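Local coordinates for uncharacterized protein (Staphylococcus aureus subsp. aureus Mu50, PDB 4QPV) that is of unknown function but belongs to the DUF1672 family and adopts a unique fold built on a kinked-helix-beta-beta-beta repeat, at residues D86-V91 against P193-D198; G128-A133 against N208-L213; K164-G169 against K272-S277; S227-F232 against I238-D243. All blocks are in the same frame, centred on the assembly; numbering follows the deposited sequence.

Contact 1 of 4, residues D86-V91 against P193-D198; sequences DDHDIV and PLIKED
His88, at the tip of the type I' turn that joins strands 78-87 and 90-98, comes closest in backbone to Ile195, their CA atoms 6.5 Å apart, where a type I turn runs from Leu194 to Glu197. The hairpin is closed by the backbone pair Asp87 and Ile90, which bond in both directions. The imidazole of His88 lies obliquely against the second turn: CB of His88 sits 3.6 Å from Ile195 O, and CD2 of the ring reaches to 4.2 Å from CA of Lys196. What fixes the ring is a bond inside the hairpin, from ND1 of His88 to OD1 of Asp87 (2.7 Å). The acceptor lies almost in the ring plane, whereas the donor stands 50° out of the carboxylate plane. Asp87 is anchored through OD2 to the backbone N of Lys66. Beside this, CD1 of Ile90 meets CG1 of Ile195 at 3.8 Å, the two branched chains crossing at about a right angle, and Phe129 of helix 116-133 touches both. With CG1 anti to its carbonyl carbon (chi1 -65°), Ile90 sends its long branch out to this meeting. Apolar isoleucines suit this buried side, whereas a histidine at the exposed turn can pair with Asp87. No hydrogen bond joins the two turns directly: apart from the isoleucine pair, the contact is van der Waals packing of the imidazole on the second turn, whose Ile195 and Glu197 carbonyls are bonded by Arg132.

Contact 2 of 4, residues G128-A133 against N208-L213; sequences GFEYRA and NSKKQL
Glu130 and Lys210 form an interhelical salt bridge, joining the last turns of helix 116-133 to the end of helix 199-212. They are the two residues that meet between these segments, and the backbones stay well apart: the CA atoms of Glu130 and Lys210 are 11.4 Å from each other. Long charged side chains suit such a gap, since each can cross part of it and put its charge at the far end. They approach from opposite directions. Glu130 is bent at chi2 (-63°), which brings the carboxylate round toward Lys210. Lys210 is stretched through CG and CD and turns only at chi4 (61°), bringing the ammonium round to OE2. The bond from NZ of Lys210 to OE2 of Glu130 is 2.7 Å long and reaches the oxygen on its syn side, 16° out of the carboxylate plane. Glu130 is a buried residue, so this counter-charge probably offsets part of the cost of placing a carboxylate there and would favour its ionised form. Met206 and Pro219 also pack on the Glu130 side chain. A water bridges the same pair from the other carboxylate oxygen: it donates to OE1 of Glu130 at 2.6 Å and accepts a weak bond from NZ of Lys210 at 3.3 Å.

Contact 3 of 4, residues K164-G169 against K272-S277; sequences KTQNSG and KRPNYS
This is a buried, mixed polar and apolar contact near the centre of the protein, about 8 Å from it to the centre of the contact, between the end of helix 159-165 and the loop that leads from strand 268-270 to strand 282-285. CG of the Pro274 ring touches Thr165, 3.5 Å from its OG1. That hydroxyl is hydrogen-bonded to Ala161 O, one turn back in the helix. Gln166, the first residue to leave helical geometry, bends at chi2 (-66°) and runs past Pro274 in the opposite direction, its amide reaching the loop. Its NE2 serves two acceptors. One is OG1 of Thr165 at 3.0 Å, close to the amide plane; the other is the carbonyl O of Pro274, also 3.0 Å from NE2 of Gln166, with the donor tilted 33° from the carbonyl plane. Tyr157 OH bonds to the same Pro274 oxygen. The other end of the amide, OE1 of Gln166, takes a water at 2.7 Å that in turn accepts from the backbone N of Tyr276. Glutamine suits this place because it can donate and accept at once. The turn it grips by the Pro274 carbonyl is an inverse gamma turn centred on Pro274, closed from Asn275 N to Arg273 O at 2.8 Å.

Contact 4 of 4, residues S227-F232 against I238-D243; sequences STKDNF and IDEMID
Lys229 reaches across from the loop after strand 220-227 to Glu240 on helix 234-249, an ion pair at the protein surface. Ser227 ends the strand, and its OG accepts from the backbone N of Lys229 at 3.1 Å, forming an ST turn at the point where the chain leaves the strand. A serine suits this start because its short hydroxyl can fold back onto the chain two residues on. Thr228 lies within that turn. From Lys229 the side chain runs out fully extended, with CG anti to the carbonyl carbon (chi1 -61°). Glu240 comes from the opposite direction, and NZ of Lys229 meets its OE1 at 2.8 Å on the syn lone pair. NZ of Lys229 also bonds to OG1 of Thr237, giving the ammonium two partners on the same helix. Glu240 sits at the kink of helix 234-249, where the backbone N of Asp239 and of Glu240 has no bond to the turn before. Lys229 opens a type I turn that continues through Asp230 and Asn231. The turn closes at Phe232, whose side chain packs on Ile264 of strand 259-265 and Ile282 of strand 282-285. The same two strands receive Met241, a selenomethionine, from the helix, so loop and helix sit together against the sheet.

How the contacts relate
Contacts 1 and 2 are neighbours, their centres about 12 Å apart, and Arg132 of contact 2 joins them: its guanidinium probably hydrogen-bonds the carbonyl oxygens of Ile195 and Glu197 in contact 1. Helix 116-133 thus serves both, following strand 90-98 in the chain. Contact 3 lies nearer the protein's centre, its own centre about 25 Å from the centres of contacts 1 and 2, without touching either; in sequence the segments of these three contacts alternate. Contact 4 is nested within the loop that contact 3 closes, about 23 Å away between centres, and lies across the chain's centre from contact 1, their centres about 38 Å apart.

Contact 1 of 4, residues D86-V91 against P193-D198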
loop_
_atom_site.group_PDB
_atom_site.type_symbol
_atom_site.label_atom_id
_atom_site.label_comp_id
_atom_site.label_asym_id
_atom_site.label_seq_id
_atom_site.Cartn_x
_atom_site.Cartn_y
_atom_site.Cartn_z
ATOM N N ASP A 86 10.437 5.454 -2.470
ATOM C CA ASP A 86 11.535 4.667 -1.900
ATOM C C ASP A 86 12.628 5.695 -1.653
ATOM O O ASP A 86 13.565 5.833 -2.437
ATOM C CB ASP A 86 11.956 3.465 -2.772
ATOM C CG ASP A 86 12.960 2.526 -2.092
ATOM O OD1 ASP A 86 13.545 2.922 -1.058
ATOM O OD2 ASP A 86 13.126 1.379 -2.574
ATOM N N ASP A 87 12.440 6.473 -0.586
ATOM C CA ASP A 87 13.275 7.627 -0.268
ATOM C C ASP A 87 13.705 7.562 1.183
ATOM O O ASP A 87 12.846 7.585 2.067
ATOM C CB ASP A 87 12.452 8.902 -0.550
ATOM C CG ASP A 87 13.219 10.209 -0.439
ATOM O OD1 ASP A 87 14.472 10.161 -0.314
ATOM O OD2 ASP A 87 12.574 11.282 -0.498
ATOM N N HIS A 88 15.028 7.448 1.438
ATOM C CA HIS A 88 15.600 7.327 2.799
ATOM C C HIS A 88 14.926 6.126 3.532
ATOM O O HIS A 88 14.564 6.216 4.704
ATOM C CB HIS A 88 15.455 8.646 3.592
ATOM C CG HIS A 88 16.309 9.776 3.091
ATOM N ND1 HIS A 88 15.983 10.479 1.942
ATOM C CD2 HIS A 88 17.426 10.318 3.630
ATOM C CE1 HIS A 88 16.921 11.405 1.807
ATOM N NE2 HIS A 88 17.805 11.353 2.805
ATOM N N ASP A 89 14.731 5.019 2.791
ATOM C CA ASP A 89 14.092 3.759 3.203
ATOM C C ASP A 89 12.615 3.922 3.590
ATOM O O ASP A 89 12.045 2.993 4.160
ATOM C CB ASP A 89 14.867 3.051 4.323
ATOM C CG ASP A 89 16.097 2.320 3.822
ATOM O OD1 ASP A 89 16.113 1.929 2.631
ATOM O OD2 ASP A 89 17.035 2.117 4.625
ATOM N N ILE A 90 11.991 5.088 3.267
ATOM C CA ILE A 90 10.541 5.266 3.443
ATOM C C ILE A 90 9.924 4.729 2.140
ATOM O O ILE A 90 10.159 5.300 1.063
ATOM C CB ILE A 90 10.152 6.740 3.771
ATOM C CG1 ILE A 90 10.759 7.155 5.162
ATOM C CG2 ILE A 90 8.616 6.953 3.703
ATOM C CD1 ILE A 90 10.937 8.582 5.325
ATOM N N VAL A 91 9.191 3.613 2.233
ATOM C CA VAL A 91 8.647 2.932 1.058
ATOM C C VAL A 91 7.129 2.808 1.133
ATOM O O VAL A 91 6.592 2.255 2.091
ATOM C CB VAL A 91 9.302 1.532 0.851
ATOM C CG1 VAL A 91 8.758 0.833 -0.411
ATOM C CG2 VAL A 91 10.839 1.627 0.823
ATOM N N PRO A 193 10.438 15.897 10.045
ATOM C CA PRO A 193 11.829 16.089 10.504
ATOM C C PRO A 193 12.625 14.789 10.694
ATOM O O PRO A 193 13.845 14.860 10.815
ATOM C CB PRO A 193 11.672 16.816 11.849
ATOM C CG PRO A 193 10.330 17.441 11.800
ATOM C CD PRO A 193 9.487 16.477 11.021
ATOM N N LEU A 194 11.961 13.617 10.712
ATOM C CA LEU A 194 12.646 12.343 10.925
ATOM C C LEU A 194 13.268 11.751 9.656
ATOM O O LEU A 194 14.142 10.888 9.779
ATOM C CB LEU A 194 11.689 11.293 11.534
ATOM C CG LEU A 194 11.012 11.618 12.862
ATOM C CD1 LEU A 194 10.101 10.475 13.294
ATOM C CD2 LEU A 194 12.032 11.946 13.954
ATOM N N ILE A 195 12.817 12.174 8.460
ATOM C CA ILE A 195 13.256 11.594 7.173
ATOM C C ILE A 195 14.802 11.511 7.030
ATOM O O ILE A 195 15.331 10.442 6.733
ATOM C CB ILE A 195 12.639 12.340 5.949
ATOM C CG1 ILE A 195 11.078 12.306 5.976
ATOM C CG2 ILE A 195 13.186 11.773 4.625
ATOM C CD1 ILE A 195 10.353 13.332 4.963
ATOM N N LYS A 196 15.504 12.631 7.234
ATOM C CA LYS A 196 16.949 12.721 7.026
ATOM C C LYS A 196 17.792 12.152 8.175
ATOM O O LYS A 196 19.014 12.106 8.042
ATOM C CB LYS A 196 17.354 14.180 6.749
ATOM C CG LYS A 196 16.962 14.662 5.346
ATOM C CD LYS A 196 17.278 16.143 5.163
ATOM C CE LYS A 196 16.813 16.685 3.833
ATOM N NZ LYS A 196 17.066 18.147 3.719
ATOM N N GLU A 197 17.164 11.684 9.269
ATOM C CA GLU A 197 17.885 11.125 10.416
ATOM C C GLU A 197 18.480 9.772 10.088
ATOM O O GLU A 197 18.015 9.112 9.159
ATOM C CB GLU A 197 16.948 10.974 11.634
ATOM C CG GLU A 197 16.510 12.292 12.253
ATOM C CD GLU A 197 17.637 13.154 12.781
ATOM O OE1 GLU A 197 18.518 12.618 13.493
ATOM O OE2 GLU A 197 17.658 14.361 12.450
ATOM N N ASP A 198 19.480 9.335 10.879
ATOM C CA ASP A 198 20.056 7.997 10.730
ATOM C C ASP A 198 19.021 6.999 11.257
ATOM O O ASP A 198 18.081 7.419 11.931
ATOM C CB ASP A 198 21.422 7.869 11.442
ATOM C CG ASP A 198 21.431 8.217 12.918
ATOM O OD1 ASP A 198 20.796 7.490 13.704
ATOM O OD2 ASP A 198 22.128 9.179 13.293
#

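Contact 2 of 4, residues G128-A133 against N208-L213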
loop_
_atom_site.group_PDB
_atom_site.type_symbol
_atom_site.label_atom_id
_atom_site.label_comp_id
_atom_site.label_asym_id
_atom_site.label_seq_id
_atom_site.Cartn_x
_atom_site.Cartn_y
_atom_site.Cartn_z
ATOM N N GLY A 128 4.809 4.007 5.168
ATOM C CA GLY A 128 6.177 3.967 4.658
ATOM C C GLY A 128 7.192 4.221 5.772
ATOM O O GLY A 128 8.284 3.654 5.772
ATOM N N PHE A 129 6.817 5.062 6.754
ATOM C CA PHE A 129 7.656 5.347 7.925
ATOM C C PHE A 129 7.680 4.126 8.848
ATOM O O PHE A 129 8.731 3.778 9.393
ATOM C CB PHE A 129 7.122 6.576 8.683
ATOM C CG PHE A 129 7.448 7.931 8.099
ATOM C CD1 PHE A 129 6.941 8.317 6.859
ATOM C CD2 PHE A 129 8.202 8.850 8.821
ATOM C CE1 PHE A 129 7.219 9.591 6.336
ATOM C CE2 PHE A 129 8.487 10.118 8.298
ATOM C CZ PHE A 129 7.977 10.486 7.067
ATOM N N GLU A 130 6.517 3.450 8.974
ATOM C CA GLU A 130 6.376 2.227 9.761
ATOM C C GLU A 130 7.207 1.117 9.142
ATOM O O GLU A 130 7.861 0.372 9.873
ATOM C CB GLU A 130 4.906 1.800 9.910
ATOM C CG GLU A 130 4.082 2.700 10.826
ATOM C CD GLU A 130 4.468 2.801 12.297
ATOM O OE1 GLU A 130 5.403 2.095 12.740
ATOM O OE2 GLU A 130 3.792 3.567 13.021
ATOM N N TYR A 131 7.252 1.063 7.789
ATOM C CA TYR A 131 8.094 0.092 7.096
ATOM C C TYR A 131 9.549 0.307 7.477
ATOM O O TYR A 131 10.203 -0.643 7.903
ATOM C CB TYR A 131 7.921 0.173 5.578
ATOM C CG TYR A 131 8.964 -0.651 4.848
ATOM C CD1 TYR A 131 8.929 -2.047 4.880
ATOM C CD2 TYR A 131 10.040 -0.037 4.204
ATOM C CE1 TYR A 131 9.905 -2.811 4.235
ATOM C CE2 TYR A 131 11.017 -0.792 3.553
ATOM C CZ TYR A 131 10.940 -2.177 3.565
ATOM O OH TYR A 131 11.895 -2.911 2.912
ATOM N N ARG A 132 10.053 1.542 7.329
ATOM C CA ARG A 132 11.438 1.854 7.685
ATOM C C ARG A 132 11.737 1.501 9.147
ATOM O O ARG A 132 12.748 0.850 9.412
ATOM C CB ARG A 132 11.747 3.331 7.421
ATOM C CG ARG A 132 13.181 3.685 7.779
ATOM C CD ARG A 132 13.468 5.136 7.512
ATOM N NE ARG A 132 14.832 5.451 7.923
ATOM C CZ ARG A 132 15.360 6.670 7.907
ATOM N NH1 ARG A 132 14.644 7.708 7.487
ATOM N NH2 ARG A 132 16.605 6.865 8.320
ATOM N N ALA A 133 10.837 1.865 10.083
ATOM C CA ALA A 133 11.041 1.597 11.521
ATOM C C ALA A 133 11.132 0.085 11.850
ATOM O O ALA A 133 11.716 -0.270 12.873
ATOM C CB ALA A 133 9.933 2.234 12.342
ATOM N N ASN A 208 9.085 8.207 20.099
ATOM C CA ASN A 208 8.718 9.474 20.735
ATOM C C ASN A 208 7.439 10.055 20.114
ATOM O O ASN A 208 6.592 10.540 20.856
ATOM C CB ASN A 208 9.878 10.496 20.648
ATOM C CG ASN A 208 9.562 11.837 21.278
ATOM O OD1 ASN A 208 9.322 11.948 22.489
ATOM N ND2 ASN A 208 9.547 12.887 20.464
ATOM N N SER A 209 7.273 9.962 18.770
ATOM C CA SER A 209 6.074 10.472 18.088
ATOM C C SER A 209 4.797 9.801 18.635
ATOM O O SER A 209 3.811 10.491 18.914
ATOM C CB SER A 209 6.172 10.265 16.577
ATOM O OG SER A 209 6.071 8.892 16.225
ATOM N N LYS A 210 4.849 8.479 18.836
ATOM C CA LYS A 210 3.731 7.692 19.353
ATOM C C LYS A 210 3.363 8.091 20.771
ATOM O O LYS A 210 2.177 8.099 21.105
ATOM C CB LYS A 210 4.047 6.192 19.301
ATOM C CG LYS A 210 3.880 5.630 17.894
ATOM C CD LYS A 210 4.124 4.131 17.817
ATOM C CE LYS A 210 3.937 3.614 16.405
ATOM N NZ LYS A 210 4.887 4.245 15.450
ATOM N N LYS A 211 4.374 8.409 21.603
ATOM C CA LYS A 211 4.167 8.832 22.984
ATOM C C LYS A 211 3.487 10.204 22.991
ATOM O O LYS A 211 2.479 10.368 23.668
ATOM C CB LYS A 211 5.499 8.855 23.753
ATOM C CG LYS A 211 5.334 8.720 25.259
ATOM C CD LYS A 211 6.673 8.568 25.967
ATOM C CE LYS A 211 6.508 8.400 27.459
ATOM N NZ LYS A 211 7.817 8.225 28.144
ATOM N N GLN A 212 3.989 11.149 22.179
ATOM C CA GLN A 212 3.465 12.518 22.091
ATOM C C GLN A 212 2.029 12.569 21.514
ATOM O O GLN A 212 1.205 13.354 21.997
ATOM C CB GLN A 212 4.408 13.412 21.258
ATOM C CG GLN A 212 5.828 13.595 21.834
ATOM C CD GLN A 212 5.902 13.811 23.336
ATOM O OE1 GLN A 212 5.325 14.757 23.890
ATOM N NE2 GLN A 212 6.628 12.932 24.027
ATOM N N LEU A 213 1.731 11.705 20.534
ATOM C CA LEU A 213 0.428 11.616 19.861
ATOM C C LEU A 213 -0.511 10.608 20.538
ATOM O O LEU A 213 -1.640 10.411 20.072
ATOM C CB LEU A 213 0.599 11.261 18.369
ATOM C CG LEU A 213 1.126 12.396 17.485
ATOM C CD1 LEU A 213 1.765 11.851 16.221
ATOM C CD2 LEU A 213 0.030 13.406 17.153
HETATM O O HOH W 1 6.188 1.232 15.090
#

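Contact 3 of 4, residues K164-G169 against K272-S277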
loop_
_atom_site.group_PDB
_atom_site.type_symbol
_atom_site.label_atom_id
_atom_site.label_comp_id
_atom_site.label_asym_id
_atom_site.label_seq_id
_atom_site.Cartn_x
_atom_site.Cartn_y
_atom_site.Cartn_z
ATOM N N LYS A 164 0.978 -0.387 -10.296
ATOM C CA LYS A 164 0.010 0.385 -11.078
ATOM C C LYS A 164 -1.389 0.528 -10.501
ATOM O O LYS A 164 -2.122 1.417 -10.965
ATOM C CB LYS A 164 -0.096 -0.258 -12.463
ATOM C CG LYS A 164 1.210 -0.128 -13.238
ATOM C CD LYS A 164 1.162 -0.726 -14.616
ATOM C CE LYS A 164 2.543 -0.643 -15.240
ATOM N NZ LYS A 164 2.477 -0.522 -16.721
ATOM N N THR A 165 -1.809 -0.360 -9.564
ATOM C CA THR A 165 -3.222 -0.338 -9.169
ATOM C C THR A 165 -3.499 -0.153 -7.681
ATOM O O THR A 165 -4.672 -0.057 -7.305
ATOM C CB THR A 165 -3.925 -1.633 -9.653
ATOM O OG1 THR A 165 -3.577 -2.759 -8.829
ATOM C CG2 THR A 165 -3.663 -1.952 -11.132
ATOM N N GLN A 166 -2.464 -0.163 -6.834
ATOM C CA GLN A 166 -2.666 -0.095 -5.380
ATOM C C GLN A 166 -2.095 1.197 -4.820
ATOM O O GLN A 166 -1.142 1.749 -5.387
ATOM C CB GLN A 166 -2.046 -1.335 -4.695
ATOM C CG GLN A 166 -2.561 -2.689 -5.287
ATOM C CD GLN A 166 -4.043 -2.933 -5.040
ATOM O OE1 GLN A 166 -4.546 -2.850 -3.912
ATOM N NE2 GLN A 166 -4.781 -3.249 -6.096
ATOM N N ASN A 167 -2.698 1.688 -3.718
ATOM C CA ASN A 167 -2.375 3.010 -3.171
ATOM C C ASN A 167 -2.638 3.107 -1.665
ATOM O O ASN A 167 -3.027 4.176 -1.180
ATOM C CB ASN A 167 -3.283 4.047 -3.922
ATOM C CG ASN A 167 -4.779 3.822 -3.741
ATOM O OD1 ASN A 167 -5.234 2.898 -3.048
ATOM N ND2 ASN A 167 -5.587 4.669 -4.349
ATOM N N SER A 168 -2.457 2.003 -0.922
ATOM C CA SER A 168 -2.803 2.014 0.507
ATOM C C SER A 168 -1.636 2.350 1.436
ATOM O O SER A 168 -1.836 2.532 2.644
ATOM C CB SER A 168 -3.357 0.654 0.913
ATOM O OG SER A 168 -2.399 -0.363 0.652
ATOM N N GLY A 169 -0.438 2.368 0.894
ATOM C CA GLY A 169 0.779 2.599 1.664
ATOM C C GLY A 169 1.816 1.562 1.299
ATOM O O GLY A 169 1.866 1.117 0.140
ATOM N N LYS A 272 -10.766 -4.555 -13.603
ATOM C CA LYS A 272 -11.106 -3.131 -13.588
ATOM C C LYS A 272 -10.930 -2.551 -12.185
ATOM O O LYS A 272 -10.486 -1.409 -12.048
ATOM C CB LYS A 272 -12.556 -2.933 -14.083
ATOM C CG LYS A 272 -12.946 -1.487 -14.360
ATOM C CD LYS A 272 -14.433 -1.373 -14.701
ATOM C CE LYS A 272 -14.778 -0.016 -15.268
ATOM N NZ LYS A 272 -16.236 0.116 -15.557
ATOM N N ARG A 273 -11.289 -3.331 -11.158
ATOM C CA ARG A 273 -11.252 -2.937 -9.751
ATOM C C ARG A 273 -10.562 -4.021 -8.922
ATOM O O ARG A 273 -11.247 -4.771 -8.233
ATOM C CB ARG A 273 -12.699 -2.719 -9.236
ATOM C CG ARG A 273 -13.527 -1.728 -10.045
ATOM C CD ARG A 273 -13.125 -0.287 -9.748
ATOM N NE ARG A 273 -13.438 0.545 -10.904
ATOM C CZ ARG A 273 -14.654 0.991 -11.198
ATOM N NH1 ARG A 273 -15.673 0.762 -10.372
ATOM N NH2 ARG A 273 -14.852 1.714 -12.290
ATOM N N PRO A 274 -9.201 -4.079 -8.946
ATOM C CA PRO A 274 -8.474 -5.162 -8.246
ATOM C C PRO A 274 -8.375 -4.958 -6.740
ATOM O O PRO A 274 -7.277 -4.890 -6.178
ATOM C CB PRO A 274 -7.092 -5.123 -8.915
ATOM C CG PRO A 274 -6.899 -3.685 -9.258
ATOM C CD PRO A 274 -8.270 -3.218 -9.715
ATOM N N ASN A 275 -9.531 -4.904 -6.085
ATOM C CA ASN A 275 -9.654 -4.646 -4.654
ATOM C C ASN A 275 -9.728 -5.965 -3.862
ATOM O O ASN A 275 -10.782 -6.609 -3.797
ATOM C CB ASN A 275 -10.906 -3.766 -4.396
ATOM C CG ASN A 275 -11.046 -3.284 -2.975
ATOM O OD1 ASN A 275 -10.376 -3.764 -2.058
ATOM N ND2 ASN A 275 -11.913 -2.301 -2.769
ATOM N N TYR A 276 -8.616 -6.332 -3.214
ATOM C CA TYR A 276 -8.554 -7.569 -2.424
ATOM C C TYR A 276 -9.574 -7.579 -1.274
ATOM O O TYR A 276 -10.101 -8.638 -0.945
ATOM C CB TYR A 276 -7.134 -7.768 -1.866
ATOM C CG TYR A 276 -6.886 -9.170 -1.355
ATOM C CD1 TYR A 276 -6.421 -10.169 -2.206
ATOM C CD2 TYR A 276 -7.084 -9.490 -0.013
ATOM C CE1 TYR A 276 -6.200 -11.471 -1.742
ATOM C CE2 TYR A 276 -6.853 -10.782 0.464
ATOM C CZ TYR A 276 -6.423 -11.768 -0.407
ATOM O OH TYR A 276 -6.206 -13.033 0.060
ATOM N N SER A 277 -9.846 -6.409 -0.650
ATOM C CA SER A 277 -10.761 -6.337 0.502
ATOM C C SER A 277 -12.198 -6.753 0.160
ATOM O O SER A 277 -12.951 -7.077 1.088
ATOM C CB SER A 277 -10.756 -4.941 1.111
ATOM O OG SER A 277 -11.497 -4.033 0.314
HETATM O O HOH W 2 -6.475 -4.209 -2.688
#

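Contact 4 of 4, residues S227-F232 against I238-D243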
loop_
_atom_site.group_PDB
_atom_site.type_symbol
_atom_site.label_atom_id
_atom_site.label_comp_id
_atom_site.label_asym_id
_atom_site.label_seq_id
_atom_site.Cartn_x
_atom_site.Cartn_y
_atom_site.Cartn_z
ATOM N N SER A 227 -4.907 -18.379 -3.641
ATOM C CA SER A 227 -4.725 -19.820 -3.740
ATOM C C SER A 227 -4.423 -20.246 -5.191
ATOM O O SER A 227 -4.959 -19.651 -6.127
ATOM C CB SER A 227 -5.978 -20.541 -3.258
ATOM O OG SER A 227 -5.821 -21.943 -3.380
ATOM N N THR A 228 -3.603 -21.281 -5.372
ATOM C CA THR A 228 -3.342 -21.835 -6.708
ATOM C C THR A 228 -4.273 -23.035 -6.958
ATOM O O THR A 228 -4.207 -23.641 -8.027
ATOM C CB THR A 228 -1.860 -22.224 -6.909
ATOM O OG1 THR A 228 -1.509 -23.216 -5.954
ATOM C CG2 THR A 228 -0.907 -21.029 -6.816
ATOM N N LYS A 229 -5.136 -23.380 -5.983
ATOM C CA LYS A 229 -6.118 -24.476 -6.122
ATOM C C LYS A 229 -7.190 -24.109 -7.131
ATOM O O LYS A 229 -7.744 -23.018 -7.050
ATOM C CB LYS A 229 -6.828 -24.798 -4.792
ATOM C CG LYS A 229 -5.925 -25.252 -3.658
ATOM C CD LYS A 229 -6.759 -25.450 -2.403
ATOM C CE LYS A 229 -5.948 -25.984 -1.250
ATOM N NZ LYS A 229 -6.818 -26.286 -0.081
ATOM N N ASP A 230 -7.551 -25.046 -8.020
ATOM C CA ASP A 230 -8.644 -24.802 -8.969
ATOM C C ASP A 230 -9.985 -24.787 -8.219
ATOM O O ASP A 230 -10.913 -24.104 -8.633
ATOM C CB ASP A 230 -8.665 -25.882 -10.074
ATOM C CG ASP A 230 -7.345 -26.121 -10.791
ATOM O OD1 ASP A 230 -6.685 -25.124 -11.180
ATOM O OD2 ASP A 230 -6.982 -27.304 -10.986
ATOM N N ASN A 231 -10.046 -25.487 -7.075
ATOM C CA ASN A 231 -11.261 -25.673 -6.283
ATOM C C ASN A 231 -11.169 -25.056 -4.873
ATOM O O ASN A 231 -11.700 -25.636 -3.924
ATOM C CB ASN A 231 -11.521 -27.190 -6.169
ATOM C CG ASN A 231 -10.416 -27.962 -5.451
ATOM O OD1 ASN A 231 -9.288 -27.479 -5.248
ATOM N ND2 ASN A 231 -10.723 -29.170 -5.022
ATOM N N PHE A 232 -10.519 -23.892 -4.727
ATOM C CA PHE A 232 -10.409 -23.238 -3.429
ATOM C C PHE A 232 -11.767 -23.010 -2.775
ATOM O O PHE A 232 -12.684 -22.516 -3.419
ATOM C CB PHE A 232 -9.693 -21.866 -3.562
ATOM C CG PHE A 232 -9.752 -20.991 -2.326
ATOM C CD1 PHE A 232 -8.776 -21.087 -1.336
ATOM C CD2 PHE A 232 -10.794 -20.083 -2.141
ATOM C CE1 PHE A 232 -8.821 -20.271 -0.208
ATOM C CE2 PHE A 232 -10.847 -19.277 -1.000
ATOM C CZ PHE A 232 -9.868 -19.385 -0.035
ATOM N N ILE A 238 -8.858 -23.696 5.239
ATOM C CA ILE A 238 -8.714 -23.188 6.614
ATOM C C ILE A 238 -7.605 -23.938 7.395
ATOM O O ILE A 238 -6.779 -23.282 8.034
ATOM C CB ILE A 238 -10.039 -23.143 7.425
ATOM C CG1 ILE A 238 -9.856 -22.530 8.850
ATOM C CG2 ILE A 238 -10.743 -24.509 7.496
ATOM C CD1 ILE A 238 -9.353 -21.133 8.904
ATOM N N ASP A 239 -7.580 -25.279 7.341
ATOM C CA ASP A 239 -6.565 -26.044 8.082
ATOM C C ASP A 239 -5.157 -25.692 7.634
ATOM O O ASP A 239 -4.294 -25.475 8.480
ATOM C CB ASP A 239 -6.788 -27.545 7.972
ATOM C CG ASP A 239 -7.939 -27.954 8.843
ATOM O OD1 ASP A 239 -7.703 -28.232 10.047
ATOM O OD2 ASP A 239 -9.080 -27.987 8.336
ATOM N N GLU A 240 -4.942 -25.554 6.319
ATOM C CA GLU A 240 -3.616 -25.193 5.801
ATOM C C GLU A 240 -3.176 -23.815 6.297
ATOM O O GLU A 240 -2.009 -23.653 6.647
ATOM C CB GLU A 240 -3.613 -25.248 4.271
ATOM C CG GLU A 240 -3.563 -26.680 3.767
ATOM C CD GLU A 240 -4.089 -26.781 2.354
ATOM O OE1 GLU A 240 -5.326 -26.869 2.179
ATOM O OE2 GLU A 240 -3.266 -26.675 1.419
HETATM N N MSE A 241 -4.127 -22.858 6.417
HETATM C CA MSE A 241 -3.843 -21.500 6.900
HETATM C C MSE A 241 -3.553 -21.508 8.407
HETATM O O MSE A 241 -2.625 -20.819 8.862
HETATM C CB MSE A 241 -4.966 -20.523 6.535
HETATM C CG MSE A 241 -5.002 -20.221 5.014
HETATM SE SE MSE A 241 -3.289 -19.461 4.345
HETATM C CE MSE A 241 -2.542 -21.008 3.503
ATOM N N ILE A 242 -4.275 -22.338 9.162
ATOM C CA ILE A 242 -4.010 -22.494 10.594
ATOM C C ILE A 242 -2.588 -23.024 10.752
ATOM O O ILE A 242 -1.839 -22.522 11.578
ATOM C CB ILE A 242 -5.053 -23.432 11.272
ATOM C CG1 ILE A 242 -6.419 -22.706 11.425
ATOM C CG2 ILE A 242 -4.539 -23.971 12.637
ATOM C CD1 ILE A 242 -7.614 -23.698 11.747
ATOM N N ASP A 243 -2.212 -24.002 9.920
ATOM C CA ASP A 243 -0.884 -24.605 10.001
ATOM C C ASP A 243 0.203 -23.604 9.612
ATOM O O ASP A 243 1.201 -23.502 10.318
ATOM C CB ASP A 243 -0.799 -25.875 9.148
ATOM C CG ASP A 243 0.513 -26.600 9.350
ATOM O OD1 ASP A 243 0.786 -27.026 10.499
ATOM O OD2 ASP A 243 1.261 -26.757 8.356
#